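Local coordinates for protein TRAP dicarboxylate transporter, DctP subunit (Ochrobactrum anthropi, PDB 4P47) that probably captures a small organic acid in the periplasm and hands it to the membrane permease of a TRAP transporter, at residues 105-110 against 126-131. Residues are numbered along the deposited sequence; the frame is centred on the assembly and turned at random.
Sequences FEAVDL and GPFGTN
Ala107 and Val108 receive the ring of Phe128, and these three buried side chains make up the contact. Residues 105-110 belong to the loop after strand 90-94 and form a short turn. Its backbone bonds run from N of i+3 to O of i, starting with Val108 N to Phe105 O (3.1 Å) and continuing with Asp109 N to Glu106 O and Leu110 N to Ala107 O. The turn presents two neighbouring side chains to the start of helix 127-133.

Ala107 points its methyl toward that helix. CB meets the far end of the ring edge-on, in the ring plane, 3.8 Å from Phe128 CZ and 3.9 Å from Phe128 CE1. Val108 adds one branch. Its CG1, anti to the carbonyl carbon, comes in obliquely by the other corner of the ring end, 4.1 Å from both Phe128 CE2 and Phe128 CZ. CZ thus meets both methyls.

The CA atoms of Ala107 and Phe128 are 9.5 Å apart, so the long side chain of Phe128 does the bridging. With CG anti to the backbone N (chi1 170°), the ring reaches out from its own helix to the turn. Behind it, Gly126 is the N-cap residue. Gly126 O accepts from Thr130 N and from Thr130 OG1 (3.0 Å), the hydroxyl lying above the carbonyl plane.

Helix 321-336 adjoins the same site, with Leu327 on Phe128 and Thr323 on Ala107. Leu132 touches Val108. Replacing Phe128 by an alanine is likely to leave the methyls of Ala107 and Val108 without their partner and to open a gap between turn and helix.

The contact is wholly apolar. Within this family 7 solute-binding fold, van der Waals fit and the burial of carbon join loop to helix without a directional bond between them.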
ATOM      1  N   PHE A 105      -7.416 -10.278  -3.893  1.00  8.30           N
ATOM      2  CA  PHE A 105      -6.515  -9.200  -3.500  1.00  6.70           C
ATOM      3  C   PHE A 105      -7.194  -7.827  -3.490  1.00  8.18           C
ATOM      4  O   PHE A 105      -6.658  -6.898  -2.887  1.00  7.68           O
ATOM      5  CB  PHE A 105      -5.264  -9.185  -4.366  1.00  8.08           C
ATOM      6  CG  PHE A 105      -4.191 -10.110  -3.878  1.00  7.78           C
ATOM      7  CD1 PHE A 105      -4.166 -11.443  -4.271  1.00  9.11           C
ATOM      8  CD2 PHE A 105      -3.221  -9.662  -3.018  1.00 10.18           C
ATOM      9  CE1 PHE A 105      -3.180 -12.301  -3.812  1.00  8.67           C
ATOM     10  CE2 PHE A 105      -2.230 -10.533  -2.560  1.00  9.13           C
ATOM     11  CZ  PHE A 105      -2.220 -11.853  -2.966  1.00  9.53           C
ATOM     12  N   GLU A 106      -8.359  -7.670  -4.106  1.00  7.78           N
ATOM     13  CA  GLU A 106      -9.098  -6.416  -3.983  1.00  7.00           C
ATOM     14  C   GLU A 106      -9.442  -6.108  -2.544  1.00  8.67           C
ATOM     15  O   GLU A 106      -9.656  -4.940  -2.189  1.00  8.55           O
ATOM     16  CB  GLU A 106     -10.351  -6.483  -4.847  1.00  9.52           C
ATOM     17  CG  GLU A 106     -11.193  -5.238  -4.895  1.00 10.30           C
ATOM     18  CD  GLU A 106     -12.305  -5.363  -5.907  1.00 13.43           C
ATOM     19  OE1 GLU A 106     -13.236  -6.173  -5.667  1.00 14.30           O
ATOM     20  OE2 GLU A 106     -12.245  -4.672  -6.932  1.00 19.12           O
ATOM     21  N   ALA A 107      -9.434  -7.128  -1.691  1.00  7.60           N
ATOM     22  CA  ALA A 107      -9.710  -6.902  -0.280  1.00  8.51           C
ATOM     23  C   ALA A 107      -8.738  -5.879   0.339  1.00  8.79           C
ATOM     24  O   ALA A 107      -9.111  -5.147   1.253  1.00  8.37           O
ATOM     25  CB  ALA A 107      -9.682  -8.223   0.523  1.00  8.57           C
ATOM     26  N   VAL A 108      -7.489  -5.826  -0.125  1.00  7.11           N
ATOM     27  CA  VAL A 108      -6.530  -4.914   0.512  1.00  7.02           C
ATOM     28  C   VAL A 108      -6.810  -3.455   0.185  1.00  6.78           C
ATOM     29  O   VAL A 108      -6.286  -2.569   0.845  1.00  7.42           O
ATOM     30  CB  VAL A 108      -5.052  -5.234   0.182  1.00  7.06           C
ATOM     31  CG1 VAL A 108      -4.717  -6.689   0.507  1.00  8.92           C
ATOM     32  CG2 VAL A 108      -4.677  -4.891  -1.249  1.00  7.65           C
ATOM     33  N   ASP A 109      -7.635  -3.203  -0.819  1.00  6.52           N
ATOM     34  CA  ASP A 109      -8.055  -1.849  -1.161  1.00  7.09           C
ATOM     35  C   ASP A 109      -9.338  -1.396  -0.438  1.00  6.29           C
ATOM     36  O   ASP A 109      -9.766  -0.261  -0.609  1.00  6.92           O
ATOM     37  CB  ASP A 109      -8.282  -1.739  -2.668  1.00  8.07           C
ATOM     38  CG  ASP A 109      -6.987  -1.697  -3.471  1.00  7.68           C
ATOM     39  OD1 ASP A 109      -5.930  -1.314  -2.927  1.00 10.26           O
ATOM     40  OD2 ASP A 109      -7.047  -1.981  -4.677  1.00 12.70           O
ATOM     41  N   LEU A 110      -9.972  -2.259   0.351  1.00  7.02           N
ATOM     42  CA  LEU A 110     -11.219  -1.871   1.015  1.00  8.07           C
ATOM     43  C   LEU A 110     -10.958  -0.753   2.018  1.00  7.55           C
ATOM     44  O   LEU A 110      -9.887  -0.662   2.598  1.00  9.29           O
ATOM     45  CB  LEU A 110     -11.870  -3.093   1.702  1.00  8.20           C
ATOM     46  CG  LEU A 110     -12.347  -4.202   0.755  1.00  9.82           C
ATOM     47  CD1 LEU A 110     -12.751  -5.440   1.550  1.00 12.89           C
ATOM     48  CD2 LEU A 110     -13.498  -3.755  -0.149  1.00 13.84           C
ATOM     49  N   GLY A 126      -0.667 -12.098   9.280  1.00 11.33           N
ATOM     50  CA  GLY A 126      -1.474 -13.197   9.785  1.00 12.05           C
ATOM     51  C   GLY A 126      -2.258 -13.914   8.703  1.00 10.47           C
ATOM     52  O   GLY A 126      -1.939 -13.833   7.521  1.00 10.51           O
ATOM     53  N   PRO A 127      -3.292 -14.656   9.095  1.00 11.20           N
ATOM     54  CA  PRO A 127      -4.023 -15.500   8.157  1.00  9.87           C
ATOM     55  C   PRO A 127      -4.578 -14.733   6.950  1.00 10.53           C
ATOM     56  O   PRO A 127      -4.567 -15.264   5.834  1.00 10.99           O
ATOM     57  CB  PRO A 127      -5.137 -16.096   9.036  1.00 11.50           C
ATOM     58  CG  PRO A 127      -4.499 -16.160  10.387  1.00 18.87           C
ATOM     59  CD  PRO A 127      -3.701 -14.905  10.485  1.00 13.01           C
ATOM     60  N   PHE A 128      -5.055 -13.507   7.144  1.00  9.13           N
ATOM     61  CA  PHE A 128      -5.597 -12.761   6.020  1.00  9.49           C
ATOM     62  C   PHE A 128      -4.566 -12.641   4.890  1.00  8.93           C
ATOM     63  O   PHE A 128      -4.817 -13.000   3.734  1.00  9.56           O
ATOM     64  CB  PHE A 128      -6.046 -11.375   6.463  1.00  8.58           C
ATOM     65  CG  PHE A 128      -6.390 -10.464   5.315  1.00  8.57           C
ATOM     66  CD1 PHE A 128      -7.512 -10.697   4.530  1.00  9.57           C
ATOM     67  CD2 PHE A 128      -5.596  -9.374   5.018  1.00  9.10           C
ATOM     68  CE1 PHE A 128      -7.820  -9.862   3.473  1.00  9.18           C
ATOM     69  CE2 PHE A 128      -5.905  -8.528   3.978  1.00  8.41           C
ATOM     70  CZ  PHE A 128      -7.011  -8.773   3.199  1.00 10.81           C
ATOM     71  N   GLY A 129      -3.386 -12.130   5.219  1.00  8.91           N
ATOM     72  CA  GLY A 129      -2.361 -11.954   4.202  1.00  8.69           C
ATOM     73  C   GLY A 129      -1.831 -13.270   3.669  1.00  8.49           C
ATOM     74  O   GLY A 129      -1.506 -13.405   2.485  1.00  8.42           O
ATOM     75  N   THR A 130      -1.702 -14.246   4.562  1.00  8.44           N
ATOM     76  CA  THR A 130      -1.164 -15.542   4.206  1.00  8.95           C
ATOM     77  C   THR A 130      -2.075 -16.290   3.243  1.00 11.27           C
ATOM     78  O   THR A 130      -1.629 -16.860   2.250  1.00 10.92           O
ATOM     79  CB  THR A 130      -0.899 -16.353   5.473  1.00 10.36           C
ATOM     80  OG1 THR A 130       0.049 -15.639   6.284  1.00 11.47           O
ATOM     81  CG2 THR A 130      -0.349 -17.745   5.141  1.00 13.65           C
ATOM     82  N   ASN A 131      -3.370 -16.241   3.501  1.00  9.76           N
ATOM     83  CA  ASN A 131      -4.321 -16.915   2.641  1.00  9.93           C
ATOM     84  C   ASN A 131      -4.453 -16.253   1.274  1.00 10.53           C
ATOM     85  O   ASN A 131      -4.720 -16.921   0.285  1.00 12.35           O
ATOM     86  CB  ASN A 131      -5.681 -17.062   3.345  1.00  9.81           C
ATOM     87  CG  ASN A 131      -5.646 -18.092   4.444  1.00 13.93           C
ATOM     88  OD1 ASN A 131      -4.803 -18.974   4.437  1.00 15.74           O
ATOM     89  ND2 ASN A 131      -6.555 -17.976   5.400  1.00 18.88           N
TER